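Local coordinates for protein beta-galactosidase (PDB 3OG2) that probably hydrolyses terminal non-reducing beta-D-galactose residues from beta-D-galactosides, as a glycoside hydrolase of family 35, at residues Arg140-Asp151 with Asn192-Gln202. Sequence-based numbering, arbitrary orientation.
Sequences RTDAPDYLHATD and NKPYMQYVIDQ
Helix segments 144-151 and 193-202 of the TIM barrel run nearly parallel at 15° with their axes 11.5 Å apart, while Asp-142, just ahead of the first, draws close to Tyr-195. At this spacing the gap is spanned largely by long side chains, two tyrosines among them. Tyr-195, its CG anti to the backbone N (chi1 169°), turns one ring face against the Arg-140 to Thr-141 backbone, Tyr-195 CD1 lying 3.3 Å from Thr-141 C, and Val-199 CG2 covers the opposite face. Leu-147 divides its two methyls between the tyrosines: CD2 meets the Tyr-195 ring edge, whereas CD1 sits over the face of Tyr-198, 3.8 Å from its centroid, a CH-pi contact. A water joins Tyr-195 OH to Tyr-146 OH. Tyr-195 OH is also hydrogen-bonded to Glu-178, which forms a salt bridge with Arg-140, a residue close to the galactose-binding Asn-179 and Glu-180. Asn-192, the N-cap of helix 193-202, accepts from Tyr-195 N through OD1, and its ND2 reaches Asp-142 OD1 (2.9 Å) from above the carboxylate plane. Farther along, Gln-202 NE2 donates to both Thr-150 OG1 (3.0 Å) and Asp-151 OD1 (2.9 Å). Two donors thus grip that carboxylate oxygen: Gln-202 on its anti lone pair and Tyr-198 OH, at 2.7 Å, on the syn one.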
# COMPACT_ATOMS: atom_id res chain seq x y z
N ARG A 140 22.49 -4.35 -9.53
CA ARG A 140 22.70 -3.65 -8.27
C ARG A 140 24.18 -3.73 -7.87
O ARG A 140 24.51 -3.75 -6.69
CB ARG A 140 21.83 -4.17 -7.10
CG ARG A 140 20.33 -4.11 -7.49
CD ARG A 140 19.46 -4.71 -6.41
NE ARG A 140 19.49 -3.83 -5.21
CZ ARG A 140 19.11 -4.26 -3.99
NH1 ARG A 140 18.69 -5.53 -3.83
NH2 ARG A 140 19.17 -3.42 -2.99
N THR A 141 25.04 -3.72 -8.88
CA THR A 141 26.49 -3.55 -8.66
C THR A 141 27.01 -2.48 -9.60
O THR A 141 26.25 -1.99 -10.45
CB THR A 141 27.27 -4.84 -8.91
OG1 THR A 141 27.35 -5.10 -10.32
CG2 THR A 141 26.65 -6.03 -8.19
N ASP A 142 28.31 -2.17 -9.49
CA ASP A 142 28.80 -1.18 -10.49
C ASP A 142 29.25 -1.84 -11.79
O ASP A 142 29.98 -1.15 -12.53
CB ASP A 142 29.86 -0.26 -9.89
CG ASP A 142 31.00 -1.01 -9.23
OD1 ASP A 142 30.89 -2.21 -8.97
OD2 ASP A 142 32.00 -0.28 -9.00
N ALA A 143 28.78 -3.01 -12.14
CA ALA A 143 28.96 -3.56 -13.49
C ALA A 143 28.45 -2.49 -14.43
O ALA A 143 27.29 -2.02 -14.25
CB ALA A 143 28.21 -4.86 -13.72
N PRO A 144 29.25 -2.00 -15.36
CA PRO A 144 28.86 -0.81 -16.12
C PRO A 144 27.68 -1.06 -17.03
O PRO A 144 26.96 -0.08 -17.32
CB PRO A 144 30.11 -0.40 -16.89
CG PRO A 144 30.88 -1.69 -16.97
CD PRO A 144 30.61 -2.43 -15.68
N ASP A 145 27.45 -2.32 -17.48
CA ASP A 145 26.26 -2.51 -18.32
C ASP A 145 24.98 -2.34 -17.50
O ASP A 145 24.02 -1.74 -17.98
CB ASP A 145 26.28 -3.87 -19.02
CG ASP A 145 26.64 -5.05 -18.12
OD1 ASP A 145 26.96 -4.88 -16.93
OD2 ASP A 145 26.59 -6.21 -18.58
N TYR A 146 24.97 -2.75 -16.24
CA TYR A 146 23.86 -2.49 -15.32
C TYR A 146 23.76 -0.99 -15.06
O TYR A 146 22.69 -0.37 -15.21
CB TYR A 146 23.99 -3.28 -13.99
CG TYR A 146 22.93 -2.72 -13.02
CD1 TYR A 146 21.57 -3.01 -13.25
CD2 TYR A 146 23.27 -1.89 -11.95
CE1 TYR A 146 20.60 -2.51 -12.40
CE2 TYR A 146 22.31 -1.38 -11.13
CZ TYR A 146 20.97 -1.69 -11.35
OH TYR A 146 20.02 -1.14 -10.52
N LEU A 147 24.87 -0.36 -14.63
CA LEU A 147 24.80 1.06 -14.25
C LEU A 147 24.26 1.90 -15.39
O LEU A 147 23.36 2.73 -15.25
CB LEU A 147 26.20 1.64 -13.92
CG LEU A 147 26.78 1.14 -12.59
CD1 LEU A 147 28.07 1.88 -12.34
CD2 LEU A 147 25.82 1.33 -11.41
N HIS A 148 24.84 1.65 -16.59
CA HIS A 148 24.44 2.53 -17.68
C HIS A 148 23.04 2.17 -18.16
O HIS A 148 22.32 3.05 -18.67
CB HIS A 148 25.53 2.47 -18.76
CG HIS A 148 26.83 3.02 -18.25
ND1 HIS A 148 26.98 4.09 -17.40
CD2 HIS A 148 28.06 2.56 -18.55
CE1 HIS A 148 28.28 4.29 -17.17
NE2 HIS A 148 28.91 3.38 -17.85
N ALA A 149 22.54 0.94 -17.93
CA ALA A 149 21.14 0.61 -18.21
C ALA A 149 20.18 1.43 -17.35
O ALA A 149 19.04 1.62 -17.78
CB ALA A 149 20.88 -0.88 -18.00
N THR A 150 20.62 1.91 -16.18
CA THR A 150 19.73 2.68 -15.28
C THR A 150 19.75 4.18 -15.56
O THR A 150 18.92 4.94 -15.02
CB THR A 150 20.11 2.49 -13.80
OG1 THR A 150 21.36 3.14 -13.51
CG2 THR A 150 20.17 1.04 -13.37
N ASP A 151 20.73 4.64 -16.35
CA ASP A 151 20.97 6.08 -16.42
C ASP A 151 19.79 6.85 -17.00
O ASP A 151 19.44 7.93 -16.49
CB ASP A 151 22.17 6.41 -17.33
CG ASP A 151 23.51 6.11 -16.65
OD1 ASP A 151 23.61 6.14 -15.41
OD2 ASP A 151 24.50 5.93 -17.41
N ASN A 192 29.30 -2.03 -1.55
CA ASN A 192 30.10 -1.57 -2.70
C ASN A 192 30.00 -0.04 -2.74
O ASN A 192 29.01 0.51 -3.25
CB ASN A 192 29.58 -2.28 -3.95
CG ASN A 192 30.36 -1.91 -5.20
OD1 ASN A 192 30.99 -0.86 -5.30
ND2 ASN A 192 30.32 -2.82 -6.15
N LYS A 193 30.94 0.65 -2.09
CA LYS A 193 30.81 2.11 -1.96
C LYS A 193 30.87 2.85 -3.31
O LYS A 193 30.09 3.81 -3.45
CB LYS A 193 31.79 2.62 -0.94
CG LYS A 193 31.53 2.02 0.45
CD LYS A 193 32.39 2.64 1.50
CE LYS A 193 32.12 2.06 2.89
NZ LYS A 193 32.98 2.68 3.95
N PRO A 194 31.68 2.47 -4.28
CA PRO A 194 31.57 3.09 -5.58
C PRO A 194 30.19 2.92 -6.18
O PRO A 194 29.66 3.88 -6.78
CB PRO A 194 32.65 2.35 -6.43
CG PRO A 194 33.70 2.03 -5.38
CD PRO A 194 32.85 1.54 -4.21
N TYR A 195 29.56 1.76 -6.04
CA TYR A 195 28.19 1.57 -6.53
C TYR A 195 27.23 2.52 -5.84
O TYR A 195 26.45 3.26 -6.48
CB TYR A 195 27.77 0.10 -6.33
CG TYR A 195 26.28 -0.05 -6.58
CD1 TYR A 195 25.78 0.09 -7.85
CD2 TYR A 195 25.40 -0.33 -5.53
CE1 TYR A 195 24.40 -0.04 -8.07
CE2 TYR A 195 24.05 -0.45 -5.74
CZ TYR A 195 23.56 -0.30 -7.03
OH TYR A 195 22.20 -0.43 -7.29
N MET A 196 27.32 2.56 -4.51
CA MET A 196 26.40 3.42 -3.75
C MET A 196 26.54 4.87 -4.15
O MET A 196 25.57 5.62 -4.27
CB MET A 196 26.65 3.24 -2.25
CG MET A 196 26.39 1.85 -1.72
SD MET A 196 27.32 1.51 -0.17
CE MET A 196 26.23 2.38 0.91
N GLN A 197 27.82 5.32 -4.30
CA GLN A 197 28.02 6.72 -4.68
C GLN A 197 27.55 6.99 -6.10
O GLN A 197 27.11 8.10 -6.36
CB GLN A 197 29.51 7.08 -4.54
CG GLN A 197 29.68 8.59 -4.70
CD GLN A 197 28.97 9.36 -3.60
OE1 GLN A 197 29.01 9.05 -2.40
NE2 GLN A 197 28.29 10.41 -4.05
N TYR A 198 27.71 6.03 -7.03
CA TYR A 198 27.18 6.26 -8.40
C TYR A 198 25.68 6.53 -8.30
O TYR A 198 25.18 7.43 -9.01
CB TYR A 198 27.44 5.04 -9.25
CG TYR A 198 27.10 5.25 -10.71
CD1 TYR A 198 25.79 5.00 -11.18
CD2 TYR A 198 28.06 5.68 -11.63
CE1 TYR A 198 25.47 5.20 -12.50
CE2 TYR A 198 27.74 5.87 -12.96
CZ TYR A 198 26.44 5.63 -13.41
OH TYR A 198 26.15 5.78 -14.74
N VAL A 199 24.96 5.73 -7.50
CA VAL A 199 23.49 5.89 -7.42
C VAL A 199 23.15 7.25 -6.86
O VAL A 199 22.26 7.97 -7.34
CB VAL A 199 22.94 4.73 -6.57
CG1 VAL A 199 21.47 4.93 -6.22
CG2 VAL A 199 23.15 3.40 -7.30
N ILE A 200 23.91 7.69 -5.81
CA ILE A 200 23.70 9.05 -5.30
C ILE A 200 24.00 10.13 -6.34
O ILE A 200 23.22 11.08 -6.48
CB ILE A 200 24.59 9.27 -4.03
CG1 ILE A 200 24.04 8.42 -2.87
CG2 ILE A 200 24.69 10.75 -3.67
CD1 ILE A 200 24.99 8.36 -1.67
N ASP A 201 25.12 9.97 -7.04
CA ASP A 201 25.51 10.95 -8.04
C ASP A 201 24.43 11.08 -9.12
O ASP A 201 24.20 12.21 -9.60
CB ASP A 201 26.82 10.56 -8.73
CG ASP A 201 28.08 10.62 -7.92
OD1 ASP A 201 28.12 11.25 -6.82
OD2 ASP A 201 29.14 10.06 -8.38
N GLN A 202 23.80 9.97 -9.50
CA GLN A 202 22.75 10.11 -10.54
C GLN A 202 21.66 11.06 -10.08
O GLN A 202 21.11 11.85 -10.82
CB GLN A 202 22.08 8.79 -10.86
CG GLN A 202 23.00 7.75 -11.54
CD GLN A 202 22.23 6.47 -11.73
OE1 GLN A 202 21.75 5.89 -10.71
NE2 GLN A 202 22.06 6.00 -12.95
O HOH W 1 33.21 -1.18 -6.97
O HOH W 2 20.85 1.06 -9.19
O HOH W 3 21.79 3.11 -10.71